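Local coordinates for protein peptide synthase (Silicibacter pomeroyi DSS-3, PDB 2QTP) that is of unknown function but, as a DUF1185 family member with a variant of the Bacillus chorismate mutase fold, may have a role in amino-acid metabolism, at residues A9-E14 against I150-N155; R28-V33 against Q68-R73. All coordinates share one frame; numbering follows the deposited sequence.

In the fold
Both contacts are built on the same mixed sheet, in which strands 5-15 and 21-37 run antiparallel as neighbours, A9 O lying 2.8 Å from V33 N at their seam. Contact 1 joins strand 5-15 to strand 148-152 of a two-stranded antiparallel sheet and the residues after it; contact 2 sets helix 49-70 and its C-terminal turn on strand 21-37, across the other face of the sheet. Each is partly buried, with two buried residues: I150 and V152 in contact 1, which also has the exposed R153, A30 and L70 in contact 2, where no touching residue is exposed. Contact 1 has no hydrogen bond between its segments, whereas contact 2 adds an arginine held to a helix-end carbonyl.

Contact 1: A9-E14 against I150-N155; sequences AVFIEE and IEVRLN
F11 reaches from strand 5-15 to V152, R153 and L154, and its CZ makes the closest approaches of the ring. V152 CB stands over one face of the ring, 4.4 Å from CZ, while the carbonyl oxygen of R153 comes in at the ring edge, R153 O to F11 CZ being 3.5 Å. With CG anti to the carbonyl carbon (chi1 -49°), the ring leans beside its own backbone N and along the strand toward L154. There the CD2 branch of L154 turns inward, meeting A9 CB at 3.8 Å and approaching the ring obliquely. This apolar end is the closer-packed one, and V31 and V33 of the adjoining strand 21-37 also touch F11. At the other end the fit is thinner: with E13 CG anti to the backbone N (chi1 169°), the E13 and I150 side chains run alongside one another in opposite senses, and OE1 of E13 lies 3.9 Å from I150 CD1. The CB of the exposed R153 points away from strand 5-15, and its NH1 is hydrogen-bonded to G128 O. The CA atoms of F11 and V152 are 7.9 Å apart; each strand makes its backbone bonds to another partner, 5-15 to 21-37 and 148-152 to 131-135. The two sheets meet here through side-chain packing and one backbone carbonyl set at an aromatic edge, without a hydrogen bond, so the join rests mainly on apolar contact.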
loop_
_atom_site.group_PDB
_atom_site.type_symbol
_atom_site.label_atom_id
_atom_site.label_comp_id
_atom_site.label_asym_id
_atom_site.label_seq_id
_atom_site.Cartn_x
_atom_site.Cartn_y
_atom_site.Cartn_z
ATOM N N ALA A 9 7.433 0.606 -6.169
ATOM C CA ALA A 9 7.672 -0.821 -6.353
ATOM C C ALA A 9 6.337 -1.507 -6.593
ATOM O O ALA A 9 5.320 -1.119 -5.984
ATOM C CB ALA A 9 8.365 -1.390 -5.133
ATOM N N VAL A 10 6.330 -2.497 -7.483
ATOM C CA VAL A 10 5.115 -3.274 -7.785
ATOM C C VAL A 10 5.442 -4.767 -7.620
ATOM O O VAL A 10 6.484 -5.240 -8.101
ATOM C CB VAL A 10 4.552 -2.933 -9.187
ATOM C CG1 VAL A 10 3.290 -3.733 -9.490
ATOM C CG2 VAL A 10 4.269 -1.419 -9.295
ATOM N N PHE A 11 4.587 -5.482 -6.896
ATOM C CA PHE A 11 4.754 -6.936 -6.599
ATOM C C PHE A 11 3.512 -7.651 -7.108
ATOM O O PHE A 11 2.395 -7.224 -6.797
ATOM C CB PHE A 11 4.831 -7.224 -5.084
ATOM C CG PHE A 11 5.811 -6.349 -4.307
ATOM C CD1 PHE A 11 5.634 -4.976 -4.185
ATOM C CD2 PHE A 11 6.882 -6.928 -3.624
ATOM C CE1 PHE A 11 6.542 -4.204 -3.450
ATOM C CE2 PHE A 11 7.793 -6.157 -2.864
ATOM C CZ PHE A 11 7.620 -4.800 -2.790
ATOM N N ILE A 12 3.693 -8.692 -7.921
ATOM C CA ILE A 12 2.584 -9.511 -8.360
ATOM C C ILE A 12 2.864 -10.966 -7.970
ATOM O O ILE A 12 3.994 -11.460 -8.111
ATOM C CB ILE A 12 2.414 -9.528 -9.888
ATOM C CG1 ILE A 12 2.426 -8.126 -10.467
ATOM C CG2 ILE A 12 1.099 -10.212 -10.266
ATOM C CD1 ILE A 12 2.123 -8.122 -11.952
ATOM N N GLU A 13 1.824 -11.677 -7.574
ATOM C CA GLU A 13 1.968 -13.054 -7.186
ATOM C C GLU A 13 0.856 -13.888 -7.812
ATOM O O GLU A 13 -0.314 -13.553 -7.659
ATOM C CB GLU A 13 1.985 -13.066 -5.661
ATOM C CG GLU A 13 1.877 -14.376 -4.945
ATOM C CD GLU A 13 1.439 -14.145 -3.493
ATOM O OE1 GLU A 13 2.121 -13.328 -2.797
ATOM O OE2 GLU A 13 0.391 -14.744 -3.097
ATOM N N GLU A 14 1.237 -14.945 -8.544
ATOM C CA GLU A 14 0.296 -15.853 -9.157
ATOM C C GLU A 14 0.359 -17.185 -8.469
ATOM O O GLU A 14 1.425 -17.781 -8.387
ATOM C CB GLU A 14 0.612 -16.151 -10.624
ATOM C CG GLU A 14 0.980 -14.997 -11.497
ATOM C CD GLU A 14 1.244 -15.448 -12.940
ATOM O OE1 GLU A 14 1.014 -16.655 -13.294
ATOM O OE2 GLU A 14 1.664 -14.557 -13.708
ATOM N N ILE A 150 -1.566 -9.307 1.715
ATOM C CA ILE A 150 -0.314 -9.512 1.024
ATOM C C ILE A 150 0.763 -8.723 1.767
ATOM O O ILE A 150 0.529 -7.598 2.205
ATOM C CB ILE A 150 -0.423 -9.164 -0.504
ATOM C CG1 ILE A 150 0.948 -9.348 -1.214
ATOM C CG2 ILE A 150 -1.019 -7.746 -0.711
ATOM C CD1 ILE A 150 0.866 -9.597 -2.783
ATOM N N GLU A 151 1.925 -9.329 1.938
ATOM C CA GLU A 151 3.038 -8.702 2.622
ATOM C C GLU A 151 3.911 -7.987 1.646
ATOM O O GLU A 151 4.187 -8.487 0.548
ATOM C CB GLU A 151 3.827 -9.748 3.386
ATOM C CG GLU A 151 2.989 -10.344 4.488
ATOM C CD GLU A 151 3.699 -11.354 5.348
ATOM O OE1 GLU A 151 4.827 -11.696 5.058
ATOM O OE2 GLU A 151 3.127 -11.814 6.343
ATOM N N VAL A 152 4.366 -6.806 2.031
ATOM C CA VAL A 152 5.322 -6.065 1.233
ATOM C C VAL A 152 6.440 -5.570 2.122
ATOM O O VAL A 152 6.253 -5.345 3.321
ATOM C CB VAL A 152 4.689 -4.829 0.500
ATOM C CG1 VAL A 152 3.518 -5.236 -0.326
ATOM C CG2 VAL A 152 4.242 -3.759 1.463
ATOM N N ARG A 153 7.627 -5.451 1.537
ATOM C CA ARG A 153 8.731 -4.777 2.204
ATOM C C ARG A 153 9.679 -4.212 1.209
ATOM O O ARG A 153 9.664 -4.611 0.075
ATOM C CB ARG A 153 9.457 -5.656 3.198
ATOM C CG ARG A 153 10.215 -6.780 2.646
ATOM C CD ARG A 153 11.333 -7.168 3.654
ATOM N NE ARG A 153 12.455 -7.462 2.826
ATOM C CZ ARG A 153 13.701 -7.111 3.039
ATOM N NH1 ARG A 153 14.113 -6.483 4.124
ATOM N NH2 ARG A 153 14.562 -7.461 2.123
ATOM N N LEU A 154 10.459 -3.232 1.620
ATOM C CA LEU A 154 11.555 -2.729 0.804
ATOM C C LEU A 154 12.747 -2.653 1.765
ATOM O O LEU A 154 12.605 -2.118 2.886
ATOM C CB LEU A 154 11.212 -1.358 0.236
ATOM C CG LEU A 154 10.151 -1.304 -0.857
ATOM C CD1 LEU A 154 9.738 0.166 -1.129
ATOM C CD2 LEU A 154 10.637 -2.006 -2.120
ATOM N N ASN A 155 13.903 -3.157 1.320
ATOM C CA ASN A 155 15.087 -3.251 2.150
ATOM C C ASN A 155 15.489 -1.920 2.770
ATOM O O ASN A 155 15.984 -1.890 3.886
ATOM C CB ASN A 155 16.285 -3.886 1.383
ATOM C CG ASN A 155 16.926 -2.919 0.382
ATOM O OD1 ASN A 155 16.246 -2.380 -0.501
ATOM N ND2 ASN A 155 18.237 -2.663 0.545
#

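Contact 2: R28-V33 against Q68-R73; sequences RKAVAV and QALGIR
R28 and L70 join the long strand 21-37 to the C-terminal end of helix 49-70 in a helix-on-sheet packing, the helix closing in a Schellman motif at G71, whose phi is positive. R28 folds back over this end. Its chain bends at chi3 (-62°), bringing the guanidinium over the leucine side chain so that L70 CD2 sits beneath the centre of one face, 3.7 Å from CZ of R28. Both terminal nitrogens turn to the same carbonyl: R28 NH2 donates to L70 O at 2.8 Å, in the carbonyl plane and on a lone pair, with a weaker bond from NH1. NH2 also forms a salt bridge to D171, so the arginine bridges the helix end and strand 162-171. An alanine here would probably leave L70 O and the D171 carboxylate without this donor and uncover the L70 methyl. K29 points away from the helix, its NZ hydrogen-bonded to G149 O. A30 points toward the helix end again, its CB 3.7 Å from L70 CG. Farther on, A32 touches L62, R65 and C66 of earlier helix turns. At the closing turn, I72 CG2 lies near the guanidinium plane at its edge, 3.6 Å from R28 NH2.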
loop_
_atom_site.group_PDB
_atom_site.type_symbol
_atom_site.label_atom_id
_atom_site.label_comp_id
_atom_site.label_asym_id
_atom_site.label_seq_id
_atom_site.Cartn_x
_atom_site.Cartn_y
_atom_site.Cartn_z
ATOM N N ARG A 28 -4.447 -14.183 -8.757
ATOM C CA ARG A 28 -3.373 -13.221 -8.717
ATOM C C ARG A 28 -3.627 -12.082 -7.761
ATOM O O ARG A 28 -4.765 -11.625 -7.595
ATOM C CB ARG A 28 -3.111 -12.652 -10.115
ATOM C CG ARG A 28 -2.749 -13.675 -11.184
ATOM C CD ARG A 28 -2.435 -12.988 -12.491
ATOM N NE ARG A 28 -3.611 -12.257 -12.973
ATOM C CZ ARG A 28 -3.582 -11.252 -13.843
ATOM N NH1 ARG A 28 -2.428 -10.819 -14.351
ATOM N NH2 ARG A 28 -4.713 -10.673 -14.196
ATOM N N LYS A 29 -2.552 -11.616 -7.136
ATOM C CA LYS A 29 -2.602 -10.467 -6.247
ATOM C C LYS A 29 -1.523 -9.498 -6.707
ATOM O O LYS A 29 -0.433 -9.917 -7.129
ATOM C CB LYS A 29 -2.281 -10.857 -4.803
ATOM C CG LYS A 29 -3.019 -12.045 -4.252
ATOM C CD LYS A 29 -2.615 -12.218 -2.799
ATOM C CE LYS A 29 -3.410 -13.289 -2.085
ATOM N NZ LYS A 29 -2.830 -13.446 -0.729
ATOM N N ALA A 30 -1.801 -8.208 -6.616
ATOM C CA ALA A 30 -0.792 -7.206 -6.939
ATOM C C ALA A 30 -0.818 -6.169 -5.851
ATOM O O ALA A 30 -1.877 -5.910 -5.257
ATOM C CB ALA A 30 -1.052 -6.572 -8.306
ATOM N N VAL A 31 0.339 -5.578 -5.580
ATOM C CA VAL A 31 0.446 -4.476 -4.632
ATOM C C VAL A 31 1.470 -3.469 -5.183
ATOM O O VAL A 31 2.504 -3.864 -5.701
ATOM C CB VAL A 31 0.791 -4.949 -3.163
ATOM C CG1 VAL A 31 1.918 -5.890 -3.114
ATOM C CG2 VAL A 31 1.071 -3.738 -2.237
ATOM N N ALA A 32 1.119 -2.190 -5.158
ATOM C CA ALA A 32 1.996 -1.099 -5.594
ATOM C C ALA A 32 2.320 -0.267 -4.337
ATOM O O ALA A 32 1.426 0.031 -3.535
ATOM C CB ALA A 32 1.319 -0.237 -6.703
ATOM N N VAL A 33 3.598 0.071 -4.180
ATOM C CA VAL A 33 4.130 0.757 -3.007
ATOM C C VAL A 33 4.925 2.005 -3.433
ATOM O O VAL A 33 5.671 1.966 -4.435
ATOM C CB VAL A 33 5.084 -0.187 -2.213
ATOM C CG1 VAL A 33 5.633 0.505 -1.023
ATOM C CG2 VAL A 33 4.341 -1.428 -1.809
ATOM N N GLN A 68 -2.644 -1.972 -14.027
ATOM C CA GLN A 68 -1.707 -2.122 -15.129
ATOM C C GLN A 68 -0.843 -3.367 -14.969
ATOM O O GLN A 68 -0.604 -4.054 -15.936
ATOM C CB GLN A 68 -0.798 -0.911 -15.275
ATOM C CG GLN A 68 -1.480 0.284 -15.903
ATOM C CD GLN A 68 -0.600 1.534 -15.894
ATOM O OE1 GLN A 68 0.214 1.748 -14.984
ATOM N NE2 GLN A 68 -0.774 2.373 -16.908
ATOM N N ALA A 69 -0.386 -3.663 -13.756
ATOM C CA ALA A 69 0.427 -4.852 -13.511
ATOM C C ALA A 69 -0.329 -6.152 -13.784
ATOM O O ALA A 69 0.246 -7.123 -14.240
ATOM C CB ALA A 69 0.947 -4.850 -12.066
ATOM N N LEU A 70 -1.605 -6.173 -13.453
ATOM C CA LEU A 70 -2.439 -7.343 -13.618
ATOM C C LEU A 70 -3.082 -7.354 -14.993
ATOM O O LEU A 70 -3.766 -8.294 -15.348
ATOM C CB LEU A 70 -3.559 -7.345 -12.577
ATOM C CG LEU A 70 -3.212 -7.599 -11.119
ATOM C CD1 LEU A 70 -4.389 -7.124 -10.225
ATOM C CD2 LEU A 70 -2.835 -9.058 -10.895
ATOM N N GLY A 71 -2.885 -6.289 -15.752
ATOM C CA GLY A 71 -3.473 -6.179 -17.075
ATOM C C GLY A 71 -4.976 -6.327 -17.042
ATOM O O GLY A 71 -5.541 -7.019 -17.880
ATOM N N ILE A 72 -5.637 -5.702 -16.071
ATOM C CA ILE A 72 -7.090 -5.781 -16.025
ATOM C C ILE A 72 -7.677 -4.389 -16.002
ATOM O O ILE A 72 -6.960 -3.405 -15.821
ATOM C CB ILE A 72 -7.616 -6.599 -14.806
ATOM C CG1 ILE A 72 -7.286 -5.910 -13.475
ATOM C CG2 ILE A 72 -7.050 -8.005 -14.819
ATOM C CD1 ILE A 72 -7.859 -6.638 -12.278
ATOM N N ARG A 73 -8.988 -4.337 -16.226
ATOM C CA ARG A 73 -9.769 -3.133 -16.068
ATOM C C ARG A 73 -10.101 -3.117 -14.570
ATOM O O ARG A 73 -10.188 -4.170 -13.950
ATOM C CB ARG A 73 -11.035 -3.187 -16.942
#